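Local atomic coordinates of putative uncharacterized protein (Campylobacter jejuni, PDB entry 5TPU), a protein that is of unknown function but belongs to the WxcM-like family of the cupin clan and binds thymidine-5'-diphosphate in a pocket shared between two subunits. Residues E36-Y41 and S117-A122; N59-L64 and G92-K97; V63-S68 and K111-A116. The protein carries 3 engineered substitutions. All blocks are in the same frame, centred on the assembly; numbering follows the deposited sequence.

Interaction 1. Residues E36-Y41 and S117-A122. Engineered in segment 117-122: Ala122 (natural residue Glu). With TYD (thymidine-5'-diphosphate), chain E.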
loop_
_atom_site.group_PDB
_atom_site.type_symbol
_atom_site.label_atom_id
_atom_site.label_comp_id
_atom_site.label_asym_id
_atom_site.label_seq_id
_atom_site.Cartn_x
_atom_site.Cartn_y
_atom_site.Cartn_z
ATOM N N GLU A 36 -7.019 11.939 4.265
ATOM C CA GLU A 36 -6.158 12.090 3.110
ATOM C C GLU A 36 -4.813 11.416 3.291
ATOM O O GLU A 36 -4.034 11.719 4.176
ATOM C CB GLU A 36 -5.929 13.581 2.778
ATOM C CG GLU A 36 -6.847 14.018 1.647
ATOM C CD GLU A 36 -7.011 15.510 1.496
ATOM O OE1 GLU A 36 -5.984 16.228 1.422
ATOM O OE2 GLU A 36 -8.175 15.952 1.417
ATOM N N ILE A 37 -4.527 10.526 2.372
ATOM C CA ILE A 37 -3.291 9.781 2.369
ATOM C C ILE A 37 -2.144 10.758 2.120
ATOM O O ILE A 37 -2.133 11.443 1.118
ATOM C CB ILE A 37 -3.384 8.730 1.265
ATOM C CG1 ILE A 37 -4.454 7.707 1.623
ATOM C CG2 ILE A 37 -2.048 8.059 1.021
ATOM C CD1 ILE A 37 -4.916 6.888 0.423
ATOM N N LYS A 38 -1.187 10.862 3.035
ATOM C CA LYS A 38 0.042 11.597 2.715
ATOM C C LYS A 38 1.270 10.700 2.477
ATOM O O LYS A 38 2.289 11.119 1.895
ATOM C CB LYS A 38 0.277 12.641 3.792
ATOM C CG LYS A 38 -0.891 13.631 3.869
ATOM C CD LYS A 38 -0.488 15.086 4.063
ATOM C CE LYS A 38 -1.667 16.021 3.892
ATOM N NZ LYS A 38 -2.165 15.873 2.501
ATOM N N ARG A 39 1.133 9.448 2.900
ATOM C CA ARG A 39 2.260 8.553 3.067
ATOM C C ARG A 39 1.713 7.130 3.019
ATOM O O ARG A 39 0.634 6.825 3.527
ATOM C CB ARG A 39 3.022 8.847 4.364
ATOM C CG ARG A 39 4.017 7.761 4.726
ATOM C CD ARG A 39 4.833 7.981 6.012
ATOM N NE ARG A 39 4.062 8.567 7.113
ATOM C CZ ARG A 39 4.221 8.264 8.387
ATOM N NH1 ARG A 39 3.482 8.884 9.296
ATOM N NH2 ARG A 39 5.107 7.361 8.785
ATOM N N VAL A 40 2.435 6.276 2.311
ATOM C CA VAL A 40 2.148 4.869 2.317
ATOM C C VAL A 40 3.479 4.268 2.693
ATOM O O VAL A 40 4.543 4.647 2.197
ATOM C CB VAL A 40 1.663 4.390 0.933
ATOM C CG1 VAL A 40 1.550 2.879 0.904
ATOM C CG2 VAL A 40 0.317 4.991 0.600
ATOM N N TYR A 41 3.446 3.342 3.621
ATOM C CA TYR A 41 4.653 2.585 3.892
ATOM C C TYR A 41 4.344 1.117 4.114
ATOM O O TYR A 41 3.188 0.739 4.380
ATOM C CB TYR A 41 5.396 3.211 5.083
ATOM C CG TYR A 41 4.760 3.120 6.451
ATOM C CD1 TYR A 41 5.059 2.068 7.293
ATOM C CD2 TYR A 41 3.900 4.123 6.934
ATOM C CE1 TYR A 41 4.498 1.994 8.545
ATOM C CE2 TYR A 41 3.349 4.063 8.224
ATOM C CZ TYR A 41 3.671 3.004 9.015
ATOM O OH TYR A 41 3.180 2.843 10.273
ATOM N N SER A 117 -2.150 9.249 7.510
ATOM C CA SER A 117 -2.705 10.584 7.291
ATOM C C SER A 117 -1.669 11.709 7.190
ATOM O O SER A 117 -2.012 12.825 6.838
ATOM C CB SER A 117 -3.610 10.924 8.457
ATOM O OG SER A 117 -2.887 10.946 9.680
ATOM N N ASP A 118 -0.417 11.452 7.554
ATOM C CA ASP A 118 0.560 12.525 7.563
ATOM C C ASP A 118 1.952 11.959 7.344
ATOM O O ASP A 118 2.184 10.715 7.429
ATOM C CB ASP A 118 0.436 13.318 8.878
ATOM C CG ASP A 118 1.064 14.746 8.809
ATOM O OD1 ASP A 118 1.416 15.293 7.743
ATOM O OD2 ASP A 118 1.261 15.299 9.889
ATOM N N PHE A 119 2.864 12.873 7.040
ATOM C CA PHE A 119 4.228 12.538 6.697
ATOM C C PHE A 119 4.992 11.998 7.901
ATOM O O PHE A 119 4.602 12.249 9.022
ATOM C CB PHE A 119 4.912 13.791 6.184
ATOM C CG PHE A 119 4.278 14.357 4.949
ATOM C CD1 PHE A 119 4.547 13.808 3.711
ATOM C CD2 PHE A 119 3.443 15.472 5.020
ATOM C CE1 PHE A 119 3.951 14.336 2.572
ATOM C CE2 PHE A 119 2.873 16.015 3.885
ATOM C CZ PHE A 119 3.134 15.455 2.654
ATOM N N TYR A 120 6.061 11.240 7.666
ATOM C CA TYR A 120 6.852 10.633 8.735
ATOM C C TYR A 120 7.510 11.720 9.564
ATOM O O TYR A 120 8.012 12.684 9.000
ATOM C CB TYR A 120 7.997 9.785 8.186
ATOM C CG TYR A 120 8.970 9.303 9.258
ATOM C CD1 TYR A 120 8.588 8.349 10.181
ATOM C CD2 TYR A 120 10.265 9.794 9.326
ATOM C CE1 TYR A 120 9.452 7.905 11.175
ATOM C CE2 TYR A 120 11.139 9.369 10.308
ATOM C CZ TYR A 120 10.744 8.432 11.240
ATOM O OH TYR A 120 11.629 7.994 12.219
ATOM N N ASP A 121 7.549 11.518 10.884
ATOM C CA ASP A 121 8.166 12.468 11.817
ATOM C C ASP A 121 8.531 11.735 13.122
ATOM O O ASP A 121 7.655 11.330 13.915
ATOM C CB ASP A 121 7.226 13.669 12.019
ATOM C CG ASP A 121 7.682 14.606 13.142
ATOM O OD1 ASP A 121 8.875 14.587 13.525
ATOM O OD2 ASP A 121 6.806 15.341 13.655
ATOM N N ALA A 122 9.838 11.526 13.318
ATOM C CA ALA A 122 10.320 10.736 14.457
ATOM C C ALA A 122 9.926 11.405 15.762
ATOM O O ALA A 122 9.822 10.728 16.773
ATOM C CB ALA A 122 11.836 10.519 14.421
HETATM P PA TYD E . 9.379 2.298 13.258
HETATM O O1A TYD E . 9.461 0.840 13.606
HETATM O O2A TYD E . 8.112 3.002 12.940
HETATM O O3A TYD E . 10.089 3.258 14.326
HETATM P PB TYD E . 11.184 2.831 15.438
HETATM O O1B TYD E . 11.871 4.190 15.653
HETATM O O2B TYD E . 12.084 1.850 14.750
HETATM O O3B TYD E . 10.363 2.254 16.546
HETATM O "O5'" TYD E . 10.075 2.461 11.855
HETATM C "C5'" TYD E . 11.160 1.621 11.478
HETATM C "C4'" TYD E . 12.216 2.456 10.806
HETATM O "O4'" TYD E . 11.723 3.173 9.670
HETATM C "C3'" TYD E . 12.729 3.501 11.749
HETATM O "O3'" TYD E . 14.161 3.407 11.631
HETATM C "C2'" TYD E . 12.039 4.806 11.310
HETATM C "C1'" TYD E . 11.830 4.545 9.841
HETATM N N1 TYD E . 10.618 5.031 9.242
HETATM C C2 TYD E . 10.712 5.844 8.090
HETATM O O2 TYD E . 11.845 6.132 7.609
HETATM N N3 TYD E . 9.598 6.300 7.501
HETATM C C4 TYD E . 8.361 5.993 7.950
HETATM O O4 TYD E . 7.355 6.431 7.350
HETATM C C5 TYD E . 8.254 5.123 9.132
HETATM C C5M TYD E . 6.944 4.721 9.711
HETATM C C6 TYD E . 9.412 4.653 9.727
HETATM O O HOH W 1 -4.266 13.482 5.894
#
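Arg39 carries most of the polar bonding. Its chain leaves with CG anti to the backbone N (chi1 168°) and bends at chi3 (39°), which turns the guanidinium edge to Asp118. Arg39 NE and NH1 both donate, side-on, to the backbone O of Asp118, each at 2.9 Å. The NE bond lies in the carbonyl plane, while NH1 reaches the same oxygen from 40° above it. Both run within the guanidinium plane. Arg39 NH2 donates to O4 of thymidine-5'-diphosphate at 2.8 Å. One water donates to the backbone O of Glu36 and to that of Ser117, bridging the two segments.

The flat groups meet by faces and edges. Lys38 CB stands over the centre of the Phe119 ring in a CH-pi contact, 4.1 Å from the centroid. Tyr120 CA covers one face of the Arg39 guanidinium, and Arg39 NH2 lies at the edge of the Tyr120 ring. Ligand N3 is 3.4 Å above a face of the Tyr120 ring. Ligand C5M sits over the centre of the Tyr41 ring.

Tyr120 N bonds Glu28 of the second subunit. The double grip on Asp118 O should limit rotation of the guanidinium and so probably helps hold NH2 toward the ligand O4.

Interaction 2. Residues N59-L64 and G92-K97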
loop_
_atom_site.group_PDB
_atom_site.type_symbol
_atom_site.label_atom_id
_atom_site.label_comp_id
_atom_site.label_asym_id
_atom_site.label_seq_id
_atom_site.Cartn_x
_atom_site.Cartn_y
_atom_site.Cartn_z
ATOM N N ASN A 59 -1.723 13.054 16.530
ATOM C CA ASN A 59 -2.680 13.348 15.457
ATOM C C ASN A 59 -2.691 12.397 14.270
ATOM O O ASN A 59 -3.607 12.413 13.441
ATOM C CB ASN A 59 -2.479 14.761 14.942
ATOM C CG ASN A 59 -3.418 15.736 15.624
ATOM O OD1 ASN A 59 -4.320 16.312 15.000
ATOM N ND2 ASN A 59 -3.277 15.834 16.936
ATOM N N LEU A 60 -1.677 11.548 14.220
ATOM C CA LEU A 60 -1.515 10.653 13.087
ATOM C C LEU A 60 -2.592 9.573 13.107
ATOM O O LEU A 60 -2.802 8.851 14.115
ATOM C CB LEU A 60 -0.113 10.034 13.123
ATOM C CG LEU A 60 0.200 8.993 12.030
ATOM C CD1 LEU A 60 0.211 9.656 10.674
ATOM C CD2 LEU A 60 1.515 8.277 12.352
ATOM N N GLU A 61 -3.245 9.469 11.961
ATOM C CA GLU A 61 -4.133 8.350 11.676
ATOM C C GLU A 61 -3.536 7.416 10.650
ATOM O O GLU A 61 -2.822 7.872 9.737
ATOM C CB GLU A 61 -5.427 8.884 11.115
ATOM C CG GLU A 61 -6.153 9.796 12.107
ATOM C CD GLU A 61 -7.374 10.399 11.458
ATOM O OE1 GLU A 61 -8.447 9.746 11.358
ATOM O OE2 GLU A 61 -7.209 11.526 10.996
ATOM N N GLN A 62 -3.869 6.134 10.791
ATOM C CA GLN A 62 -3.410 5.090 9.878
ATOM C C GLN A 62 -4.471 4.045 9.535
ATOM O O GLN A 62 -5.385 3.770 10.315
ATOM C CB GLN A 62 -2.207 4.352 10.478
ATOM C CG GLN A 62 -0.957 5.189 10.723
ATOM C CD GLN A 62 -0.116 4.583 11.839
ATOM O OE1 GLN A 62 -0.584 4.424 12.971
ATOM N NE2 GLN A 62 1.082 4.182 11.511
ATOM N N VAL A 63 -4.306 3.400 8.386
ATOM C CA VAL A 63 -4.985 2.129 8.145
ATOM C C VAL A 63 -3.977 1.050 7.869
ATOM O O VAL A 63 -3.167 1.211 6.968
ATOM C CB VAL A 63 -5.977 2.245 6.992
ATOM C CG1 VAL A 63 -6.471 0.865 6.571
ATOM C CG2 VAL A 63 -7.106 3.159 7.412
ATOM N N LEU A 64 -4.044 -0.029 8.640
ATOM C CA LEU A 64 -3.116 -1.176 8.553
ATOM C C LEU A 64 -3.749 -2.320 7.792
ATOM O O LEU A 64 -4.851 -2.736 8.166
ATOM C CB LEU A 64 -2.742 -1.693 9.954
ATOM C CG LEU A 64 -1.603 -0.960 10.685
ATOM C CD1 LEU A 64 -1.898 0.526 10.797
ATOM C CD2 LEU A 64 -1.388 -1.564 12.052
ATOM N N GLY A 92 -8.738 -4.162 6.984
ATOM C CA GLY A 92 -7.949 -2.969 7.287
ATOM C C GLY A 92 -8.236 -2.616 8.718
ATOM O O GLY A 92 -9.358 -2.736 9.149
ATOM N N LEU A 93 -7.225 -2.221 9.469
ATOM C CA LEU A 93 -7.433 -1.734 10.838
ATOM C C LEU A 93 -7.189 -0.241 10.886
ATOM O O LEU A 93 -6.103 0.233 10.617
ATOM C CB LEU A 93 -6.531 -2.478 11.824
ATOM C CG LEU A 93 -6.481 -1.897 13.249
ATOM C CD1 LEU A 93 -7.854 -1.956 13.877
ATOM C CD2 LEU A 93 -5.479 -2.608 14.118
ATOM N N TYR A 94 -8.250 0.506 11.134
ATOM C CA TYR A 94 -8.139 1.923 11.302
ATOM C C TYR A 94 -7.628 2.156 12.693
ATOM O O TYR A 94 -8.209 1.638 13.634
ATOM C CB TYR A 94 -9.477 2.621 11.108
ATOM C CG TYR A 94 -9.435 4.082 11.512
ATOM C CD1 TYR A 94 -8.761 4.994 10.757
ATOM C CD2 TYR A 94 -10.076 4.523 12.656
ATOM C CE1 TYR A 94 -8.711 6.318 11.101
ATOM C CE2 TYR A 94 -10.055 5.858 13.020
ATOM C CZ TYR A 94 -9.364 6.744 12.234
ATOM O OH TYR A 94 -9.286 8.067 12.598
ATOM N N ILE A 95 -6.515 2.880 12.812
ATOM C CA ILE A 95 -6.046 3.388 14.070
ATOM C C ILE A 95 -6.016 4.892 14.030
ATOM O O ILE A 95 -5.242 5.482 13.289
ATOM C CB ILE A 95 -4.637 2.921 14.423
ATOM C CG1 ILE A 95 -4.541 1.391 14.391
ATOM C CG2 ILE A 95 -4.268 3.427 15.830
ATOM C CD1 ILE A 95 -3.118 0.905 14.546
ATOM N N GLY A 96 -6.857 5.499 14.853
ATOM C CA GLY A 96 -7.049 6.929 14.869
ATOM C C GLY A 96 -6.136 7.635 15.863
ATOM O O GLY A 96 -5.096 7.117 16.295
ATOM N N LYS A 97 -6.553 8.848 16.225
ATOM C CA LYS A 97 -5.761 9.749 17.061
ATOM C C LYS A 97 -5.649 9.221 18.476
ATOM O O LYS A 97 -6.470 8.414 18.916
ATOM C CB LYS A 97 -6.361 11.141 17.042
ATOM C CG LYS A 97 -6.263 11.789 15.665
ATOM C CD LYS A 97 -6.971 13.136 15.573
ATOM C CE LYS A 97 -7.242 13.509 14.121
ATOM N NZ LYS A 97 -7.749 14.903 13.989
#
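Leu64 CG and Ile95 CG1 both stand anti to the carbonyl carbon (chi1 -83° and -55°), and this helps bring their ends together. The two side chains rise from the same face of the sheet and lean across each other. The tip atom CD1 of Ile95 lies against both methyls of Leu64, 3.9 Å from CD2.

The backbones form an antiparallel ladder, with the strand directions 155° apart. Gln62 and Ile95 are a hydrogen-bonded pair, with N to O distances of 2.9 Å in both directions. Leu64 and Leu93 are the next such pair. Leu64 N donates to Leu93 O at 2.9 Å, and Leu93 N donates to Leu64 O at 2.8 Å. Val63 and Tyr94 form the non-hydrogen-bonded pair between them. There CA of Val63 points a hydrogen at Leu93 O, 3.3 Å away.

Val63 and Tyr94 project from the other face. Val63 CG2 comes to the edge of the Tyr94 ring, 4.2 Å from CD1. The placement of the Glu61 carboxylate against Tyr94 is modelled too close and is doubtful. Gly96 N lies over one face of the ring. Beyond the ladder, the extended Lys97 chain runs past Asn59, with Lys97 CG 3.5 Å from the backbone O of Asn59. Its NZ stays beyond salt-bridge distance of Glu61.

Leu64, Leu93 and Ile95 pack on strands 71-76 and 81-86, while the amide of Gln62 bonds Arg101 through OE1. The arrangement is consistent with the jelly-roll beta barrel of the cupin clan, in which two antiparallel sheets face each other. This pair of strands supplies part of the apolar filling between them.

Interaction 3. Residues V63-S68 and K111-A116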
loop_
_atom_site.group_PDB
_atom_site.type_symbol
_atom_site.label_atom_id
_atom_site.label_comp_id
_atom_site.label_asym_id
_atom_site.label_seq_id
_atom_site.Cartn_x
_atom_site.Cartn_y
_atom_site.Cartn_z
ATOM N N VAL A 63 -4.306 3.400 8.386
ATOM C CA VAL A 63 -4.985 2.129 8.145
ATOM C C VAL A 63 -3.977 1.050 7.869
ATOM O O VAL A 63 -3.167 1.211 6.968
ATOM C CB VAL A 63 -5.977 2.245 6.992
ATOM C CG1 VAL A 63 -6.471 0.865 6.571
ATOM C CG2 VAL A 63 -7.106 3.159 7.412
ATOM N N LEU A 64 -4.044 -0.029 8.640
ATOM C CA LEU A 64 -3.116 -1.176 8.553
ATOM C C LEU A 64 -3.749 -2.320 7.792
ATOM O O LEU A 64 -4.851 -2.736 8.166
ATOM C CB LEU A 64 -2.742 -1.693 9.954
ATOM C CG LEU A 64 -1.603 -0.960 10.685
ATOM C CD1 LEU A 64 -1.898 0.526 10.797
ATOM C CD2 LEU A 64 -1.388 -1.564 12.052
ATOM N N ILE A 65 -3.071 -2.852 6.774
ATOM C CA ILE A 65 -3.546 -4.037 6.054
ATOM C C ILE A 65 -2.428 -5.079 6.023
ATOM O O ILE A 65 -1.321 -4.782 5.616
ATOM C CB ILE A 65 -3.936 -3.625 4.624
ATOM C CG1 ILE A 65 -5.115 -2.659 4.642
ATOM C CG2 ILE A 65 -4.276 -4.820 3.745
ATOM C CD1 ILE A 65 -5.172 -1.747 3.438
ATOM N N MET A 66 -2.702 -6.280 6.504
ATOM C CA MET A 66 -1.786 -7.387 6.401
ATOM C C MET A 66 -1.858 -7.917 4.966
ATOM O O MET A 66 -2.749 -8.684 4.638
ATOM C CB MET A 66 -2.185 -8.495 7.405
ATOM C CG MET A 66 -1.122 -8.949 8.359
ATOM S SD MET A 66 0.057 -7.706 8.911
ATOM C CE MET A 66 1.536 -8.678 8.724
ATOM N N MET A 67 -0.929 -7.475 4.139
ATOM C CA MET A 67 -0.795 -7.938 2.771
ATOM C C MET A 67 -0.403 -9.399 2.653
ATOM O O MET A 67 -0.752 -10.056 1.681
ATOM C CB MET A 67 0.260 -7.116 2.032
ATOM C CG MET A 67 -0.187 -5.722 1.706
ATOM S SD MET A 67 -1.396 -5.675 0.379
ATOM C CE MET A 67 -0.964 -7.042 -0.680
ATOM N N SER A 68 0.364 -9.896 3.609
ATOM C CA SER A 68 0.601 -11.317 3.687
ATOM C C SER A 68 0.968 -11.703 5.077
ATOM O O SER A 68 1.536 -10.892 5.820
ATOM C CB SER A 68 1.688 -11.763 2.705
ATOM O OG SER A 68 2.909 -11.204 3.068
ATOM N N LYS A 111 3.949 -9.295 5.690
ATOM C CA LYS A 111 4.002 -7.991 5.075
ATOM C C LYS A 111 2.832 -7.137 5.461
ATOM O O LYS A 111 1.692 -7.508 5.262
ATOM C CB LYS A 111 4.077 -8.087 3.550
ATOM C CG LYS A 111 5.251 -8.932 3.072
ATOM C CD LYS A 111 5.435 -8.881 1.543
ATOM C CE LYS A 111 6.281 -10.039 0.989
ATOM N NZ LYS A 111 5.768 -11.358 1.492
ATOM N N LEU A 112 3.134 -5.959 5.956
ATOM C CA LEU A 112 2.139 -5.038 6.439
ATOM C C LEU A 112 2.173 -3.776 5.610
ATOM O O LEU A 112 3.201 -3.162 5.514
ATOM C CB LEU A 112 2.474 -4.683 7.863
ATOM C CG LEU A 112 1.673 -3.552 8.524
ATOM C CD1 LEU A 112 0.203 -3.893 8.673
ATOM C CD2 LEU A 112 2.322 -3.360 9.873
ATOM N N LEU A 113 1.030 -3.403 5.054
ATOM C CA LEU A 113 0.787 -2.172 4.363
ATOM C C LEU A 113 0.114 -1.165 5.293
ATOM O O LEU A 113 -0.828 -1.505 6.042
ATOM C CB LEU A 113 -0.090 -2.418 3.148
ATOM C CG LEU A 113 -0.432 -1.144 2.352
ATOM C CD1 LEU A 113 0.824 -0.599 1.697
ATOM C CD2 LEU A 113 -1.477 -1.468 1.290
ATOM N N VAL A 114 0.634 0.055 5.281
ATOM C CA VAL A 114 0.115 1.126 6.140
ATOM C C VAL A 114 -0.109 2.356 5.334
ATOM O O VAL A 114 0.778 2.769 4.626
ATOM C CB VAL A 114 1.000 1.464 7.341
ATOM C CG1 VAL A 114 0.338 2.575 8.124
ATOM C CG2 VAL A 114 1.213 0.255 8.225
ATOM N N LEU A 115 -1.340 2.874 5.407
ATOM C CA LEU A 115 -1.753 4.134 4.801
ATOM C C LEU A 115 -1.753 5.142 5.948
ATOM O O LEU A 115 -2.346 4.886 6.993
ATOM C CB LEU A 115 -3.156 3.980 4.209
ATOM C CG LEU A 115 -3.354 3.397 2.777
ATOM C CD1 LEU A 115 -2.324 2.399 2.281
ATOM C CD2 LEU A 115 -4.740 2.789 2.552
ATOM N N ALA A 116 -1.043 6.257 5.812
ATOM C CA ALA A 116 -0.927 7.234 6.905
ATOM C C ALA A 116 -1.477 8.615 6.556
ATOM O O ALA A 116 -1.299 9.107 5.437
ATOM C CB ALA A 116 0.518 7.351 7.286
#
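Strands 63-66 and 111-116 are antiparallel neighbours in one antiparallel sheet of this cupin fold, and their pairing ends in a classic beta bulge. Val63 with Leu115 and Ile65 with Leu113 are hydrogen-bonded pairs, and past the bulge Ser68 with Lys111 is a third. Val63 N reaches Leu115 O at 2.8 Å. Ile65 N reaches Leu113 O at 2.7 Å in a nearly straight bond of 173°.

At the bulge, Met67 and Ser68 both face Lys111. Ser68 N donates to Lys111 O at 3.2 Å, on a lone pair of that oxygen. Met67 N makes a weak bond to the same atom. Lys111 N returns a bond to Ser68 O at 2.9 Å. The Lys111 chain is extended up to its last bend, at chi4 51°. This bend turns NZ back to donate to Ser68 OG, while CG of Lys111 also touches OG.

One face of the ladder carries Leu64, Met66, Leu112 and Val114. Leu64 and Val114 lie side by side, with Leu64 CG 3.9 Å from CG2 of Val114. Leu112 CD1 fits between CB of Leu64 and SD of Met66, 3.8 Å from the sulfur. Met66 and Leu112 cross at about a right angle. At the corner Met67 runs alongside Leu113, with Met67 CG 3.6 Å from Leu113 CB.

The Leu64 face packs on strands 71-76 and 99-104 of the opposing sheet. On its other side the contact meets the second subunit, where Met67 touches Met67 and Leu113 touches Leu113 of that chain. Strand 111-116 is flanked on its far edge by strand 39-44, and strand 62-68 by strand 91-95.

From the N terminus, residues 36-41 come first, but their partner 117-122 comes last. Interaction 1 therefore closes the widest loop and encloses the other two. Interactions 2 and 3 start from the same strand, 62-68, and share Val63 and Leu64. The chain returns first to 92-97, closing interaction 2, and later to 111-116, closing interaction 3. The two returning strands flank strand 62-68 on its two edges. Strand 39-44, formed earlier, lies beside 111-116, as Tyr41 O and Val114 N are 2.8 Å apart. Ser117 N, 2.7 Å from Glu61 O, joins interactions 1 and 2. Interactions 2 and 3 join three strands of the sheet, and interaction 1 joins the start of strand 39-44 to the loop that carries Tyr120.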